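Local structure of tumour necrosis factor receptor (Ectromelia virus, 3ON9) at residues L38-T43 against S65-N70; N7-E12 against T79-N84. The protein probably weakens host immune defence by binding tumour necrosis factor and chemokines in the extracellular space, this chain being its C-terminal SECRET domain, a chemokine-binding module. All blocks are in the same frame, centred on the assembly; numbering follows the deposited sequence.

Contact 1: L38-T43 against S65-N70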
# COMPACT_ATOMS: atom_id res chain seq x y z
N LEU A 38 11.74 5.10 -7.89
CA LEU A 38 11.00 4.09 -7.12
C LEU A 38 9.72 3.71 -7.83
O LEU A 38 9.03 4.57 -8.35
CB LEU A 38 10.63 4.65 -5.73
CG LEU A 38 11.72 4.59 -4.66
CD1 LEU A 38 11.48 5.64 -3.57
CD2 LEU A 38 11.81 3.20 -4.06
N THR A 39 9.40 2.41 -7.85
CA THR A 39 8.11 1.98 -8.39
C THR A 39 7.42 1.12 -7.34
O THR A 39 8.03 0.23 -6.76
CB THR A 39 8.25 1.16 -9.68
OG1 THR A 39 8.95 1.94 -10.67
CG2 THR A 39 6.87 0.78 -10.24
N ILE A 40 6.15 1.43 -7.09
CA ILE A 40 5.34 0.62 -6.20
C ILE A 40 4.29 -0.10 -7.04
O ILE A 40 3.50 0.55 -7.74
CB ILE A 40 4.64 1.47 -5.13
CG1 ILE A 40 5.66 2.32 -4.37
CG2 ILE A 40 3.85 0.56 -4.18
CD1 ILE A 40 5.03 3.40 -3.50
N THR A 41 4.29 -1.43 -6.98
CA THR A 41 3.40 -2.26 -7.78
C THR A 41 2.48 -3.08 -6.88
O THR A 41 2.93 -3.84 -6.01
CB THR A 41 4.19 -3.21 -8.71
OG1 THR A 41 5.06 -2.44 -9.55
CG2 THR A 41 3.26 -4.07 -9.57
N LEU A 42 1.18 -2.91 -7.09
CA LEU A 42 0.15 -3.57 -6.31
C LEU A 42 -0.71 -4.52 -7.15
O LEU A 42 -1.28 -4.11 -8.16
CB LEU A 42 -0.77 -2.52 -5.69
CG LEU A 42 -2.10 -3.03 -5.12
CD1 LEU A 42 -1.91 -3.84 -3.84
CD2 LEU A 42 -3.02 -1.85 -4.89
N THR A 43 -0.81 -5.77 -6.73
CA THR A 43 -1.84 -6.65 -7.29
C THR A 43 -2.87 -7.04 -6.23
O THR A 43 -2.65 -6.88 -5.02
CB THR A 43 -1.27 -7.90 -7.99
OG1 THR A 43 -0.62 -8.74 -7.03
CG2 THR A 43 -0.28 -7.52 -9.09
N SER A 65 2.31 7.57 0.45
CA SER A 65 1.71 7.13 -0.80
C SER A 65 0.73 6.02 -0.51
O SER A 65 0.71 5.47 0.58
CB SER A 65 2.80 6.66 -1.78
OG SER A 65 3.41 5.44 -1.36
N GLY A 66 -0.13 5.69 -1.48
CA GLY A 66 -1.04 4.59 -1.23
C GLY A 66 -2.02 4.35 -2.35
O GLY A 66 -2.06 5.11 -3.32
N PHE A 67 -2.79 3.28 -2.20
CA PHE A 67 -3.89 2.94 -3.11
C PHE A 67 -5.10 2.62 -2.25
O PHE A 67 -4.95 2.09 -1.15
CB PHE A 67 -3.58 1.69 -3.93
CG PHE A 67 -2.24 1.69 -4.63
CD1 PHE A 67 -2.17 1.91 -6.00
CD2 PHE A 67 -1.07 1.40 -3.93
CE1 PHE A 67 -0.95 1.89 -6.66
CE2 PHE A 67 0.15 1.37 -4.57
CZ PHE A 67 0.21 1.62 -5.95
N PHE A 68 -6.31 2.90 -2.73
CA PHE A 68 -7.49 2.52 -1.97
C PHE A 68 -8.66 2.18 -2.87
O PHE A 68 -8.69 2.56 -4.04
CB PHE A 68 -7.89 3.63 -0.99
CG PHE A 68 -8.21 4.93 -1.67
CD1 PHE A 68 -9.52 5.24 -2.01
CD2 PHE A 68 -7.21 5.83 -1.97
CE1 PHE A 68 -9.82 6.45 -2.64
CE2 PHE A 68 -7.50 7.03 -2.60
CZ PHE A 68 -8.81 7.34 -2.94
N THR A 69 -9.61 1.44 -2.31
CA THR A 69 -10.74 0.95 -3.08
C THR A 69 -12.00 1.76 -2.87
O THR A 69 -12.13 2.51 -1.91
CB THR A 69 -11.11 -0.49 -2.67
OG1 THR A 69 -11.62 -0.49 -1.32
CG2 THR A 69 -9.91 -1.39 -2.73
N ASN A 70 -12.93 1.56 -3.78
CA ASN A 70 -14.32 1.85 -3.53
C ASN A 70 -14.75 1.08 -2.28
O ASN A 70 -14.26 -0.02 -2.04
CB ASN A 70 -15.13 1.39 -4.73
CG ASN A 70 -16.63 1.46 -4.50
OD1 ASN A 70 -17.14 2.47 -4.00
ND2 ASN A 70 -17.33 0.40 -4.86
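L42 and I40 meet the phenyl ring of F67 between the two sheets of the SECRET-domain beta-sandwich. Strand 38-43 belongs to one sheet and strand 65-69 to the other; their axes run 9.2 Å apart at 20° from parallel, and no hydrogen bond joins them, so the two strands meet through side-chain packing. L42 approaches over a face of the ring. Its CG stands anti to the backbone N (chi1 166°), carrying the branch over the ring, and chi2 turns the CD2 methyl down onto its base, 3.6 Å from F67 CG. The same methyl lies 4.0 Å from the ring centroid and 28° off the normal, a CH-pi contact displaced toward the F67 CG end of the ring. L42 CB, meanwhile, sits 4.1 Å above the ring plane, over the centre. I40 comes from a different direction: its CG2 branch lies in the ring plane at the edge, with F67 CE2 3.8 Å away. One ring is therefore wedged by two aliphatic side chains of the facing strand, one above it and one beside it. F51, S31 and I33 pack round F67 as well, and all four residues that touch across the contact are buried. The other branch of I40 reaches S65, whose hydroxyl is hydrogen-bonded to the carbonyl O of I13 in its own sheet; there the I40 CD1 methyl rests 3.4 Å from S65 OG.

Contact 2: N7-E12 against T79-N84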
# COMPACT_ATOMS: atom_id res chain seq x y z
N ASN A 7 -15.36 -4.42 3.00
CA ASN A 7 -15.74 -3.79 1.74
C ASN A 7 -14.77 -2.68 1.35
O ASN A 7 -15.02 -1.94 0.41
CB ASN A 7 -17.18 -3.25 1.78
CG ASN A 7 -17.44 -2.32 2.95
OD1 ASN A 7 -16.55 -2.08 3.76
ND2 ASN A 7 -18.65 -1.80 3.05
N SER A 8 -13.67 -2.58 2.09
CA SER A 8 -12.71 -1.50 1.89
C SER A 8 -11.29 -2.02 2.06
O SER A 8 -11.01 -2.72 3.03
CB SER A 8 -12.96 -0.40 2.94
OG SER A 8 -11.95 0.60 2.88
N ILE A 9 -10.41 -1.68 1.13
CA ILE A 9 -8.98 -1.98 1.28
C ILE A 9 -8.20 -0.70 1.10
O ILE A 9 -8.42 0.06 0.15
CB ILE A 9 -8.45 -3.02 0.26
CG1 ILE A 9 -9.37 -4.23 0.15
CG2 ILE A 9 -7.05 -3.50 0.67
CD1 ILE A 9 -8.93 -5.25 -0.90
N ASP A 10 -7.28 -0.46 2.04
CA ASP A 10 -6.43 0.71 2.07
C ASP A 10 -5.01 0.18 2.09
O ASP A 10 -4.68 -0.70 2.89
CB ASP A 10 -6.76 1.52 3.34
CG ASP A 10 -5.63 2.44 3.77
OD1 ASP A 10 -5.58 3.58 3.27
OD2 ASP A 10 -4.82 2.02 4.63
N VAL A 11 -4.18 0.67 1.18
CA VAL A 11 -2.77 0.32 1.16
C VAL A 11 -1.98 1.61 1.27
O VAL A 11 -2.20 2.54 0.50
CB VAL A 11 -2.40 -0.43 -0.15
CG1 VAL A 11 -0.90 -0.73 -0.18
CG2 VAL A 11 -3.20 -1.71 -0.27
N GLU A 12 -1.09 1.69 2.26
CA GLU A 12 -0.26 2.87 2.48
C GLU A 12 1.19 2.47 2.44
O GLU A 12 1.58 1.46 3.02
CB GLU A 12 -0.54 3.49 3.85
CG GLU A 12 -1.97 3.91 4.07
CD GLU A 12 -2.29 4.06 5.55
OE1 GLU A 12 -1.64 4.90 6.22
OE2 GLU A 12 -3.17 3.33 6.03
N THR A 79 -14.14 -16.26 -2.53
CA THR A 79 -12.83 -16.03 -3.15
C THR A 79 -11.87 -15.45 -2.11
O THR A 79 -12.29 -14.78 -1.16
CB THR A 79 -12.90 -15.12 -4.41
OG1 THR A 79 -13.11 -13.75 -4.03
CG2 THR A 79 -14.01 -15.56 -5.33
N GLN A 80 -10.58 -15.73 -2.28
CA GLN A 80 -9.59 -15.37 -1.28
C GLN A 80 -8.73 -14.20 -1.75
O GLN A 80 -7.91 -14.35 -2.65
CB GLN A 80 -8.70 -16.57 -0.94
CG GLN A 80 -9.45 -17.79 -0.37
CD GLN A 80 -10.21 -17.48 0.92
OE1 GLN A 80 -9.64 -16.94 1.87
NE2 GLN A 80 -11.49 -17.84 0.95
N CYS A 81 -8.95 -13.03 -1.16
CA CYS A 81 -8.25 -11.81 -1.57
C CYS A 81 -6.74 -11.94 -1.33
O CYS A 81 -6.31 -12.32 -0.24
CB CYS A 81 -8.82 -10.63 -0.79
SG CYS A 81 -7.97 -9.04 -1.05
N LYS A 82 -5.95 -11.66 -2.36
CA LYS A 82 -4.50 -11.72 -2.26
C LYS A 82 -3.91 -10.36 -2.65
O LYS A 82 -4.01 -9.95 -3.80
CB LYS A 82 -3.95 -12.83 -3.17
CG LYS A 82 -4.47 -14.23 -2.81
CD LYS A 82 -4.20 -15.26 -3.93
CE LYS A 82 -5.33 -15.28 -4.95
NZ LYS A 82 -6.56 -15.94 -4.43
N ILE A 83 -3.33 -9.66 -1.67
CA ILE A 83 -2.70 -8.37 -1.93
C ILE A 83 -1.19 -8.56 -2.01
O ILE A 83 -0.57 -9.01 -1.04
CB ILE A 83 -3.01 -7.35 -0.82
CG1 ILE A 83 -4.51 -7.01 -0.81
CG2 ILE A 83 -2.17 -6.09 -0.98
CD1 ILE A 83 -4.97 -6.18 -2.02
N ASN A 84 -0.60 -8.27 -3.16
CA ASN A 84 0.86 -8.29 -3.30
C ASN A 84 1.35 -6.89 -3.58
O ASN A 84 0.76 -6.15 -4.36
CB ASN A 84 1.32 -9.22 -4.43
CG ASN A 84 1.01 -10.68 -4.15
OD1 ASN A 84 0.98 -11.12 -2.99
ND2 ASN A 84 0.80 -11.45 -5.22
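I9 supplies nearly all of the close packing against residues 79-84, and does so through one methyl. With CG1 anti to the carbonyl carbon and the chain extended beyond it (chi2 177°), CD1 projects away from its strand and lies 3.9 Å from C81 SG. The same I9 CD1 is 4.2 Å from I83 CD1, so the sulfur and the isoleucine tip share a single partner. C81 SG is also disulfide-bonded to C47, which fixes the position of the sulfur against which the methyl rests. Between the two segments the packing thins quickly: V11 points to the same side, but its CG2 comes no nearer than 4.6 Å to I83 CG2. F51 of strand 51-59 adds to the packing there, touching I9, V11 and I83. The polar residues lie away from the interface. D10 and E12, alternating with I9 and V11, take no part and touch V128 and Y126 of strand 122-130 respectively. On the partly exposed side of the other segment, K82 folds back so that NZ donates to Q80 O at 2.7 Å, in the carbonyl plane with a C=O...N angle of 151°, and also forms a salt bridge with D46. At the start of strand 8-12, N7 and S8 both face A130 in a classic beta bulge. Apolar inward and polar outward alternation of this kind, spanning two face-to-face sheets, is characteristic of a beta-sandwich.

Overall arrangement
Both contacts bridge the same two sheets, each by apolar side chains without a hydrogen bond of its own. Both are buried, but contact 1 lies deeper, 5 Å from the centre of the chain against 9 Å for contact 2, and buries more surface, 214 against 129 Å². Its chemistry is aromatic-aliphatic, whereas contact 2 combines aliphatic packing with a disulfide sulfur and has charged residues nearby. Their centres are 11 Å apart, and backbone bonding ties them within each sheet: V11 N lies 2.8 Å from F67 O, and T43 N 2.9 Å from N84 O. F51 of strand 51-59 touches side chains in both. Along the chain, contact 1 is nested inside the loop that contact 2 closes.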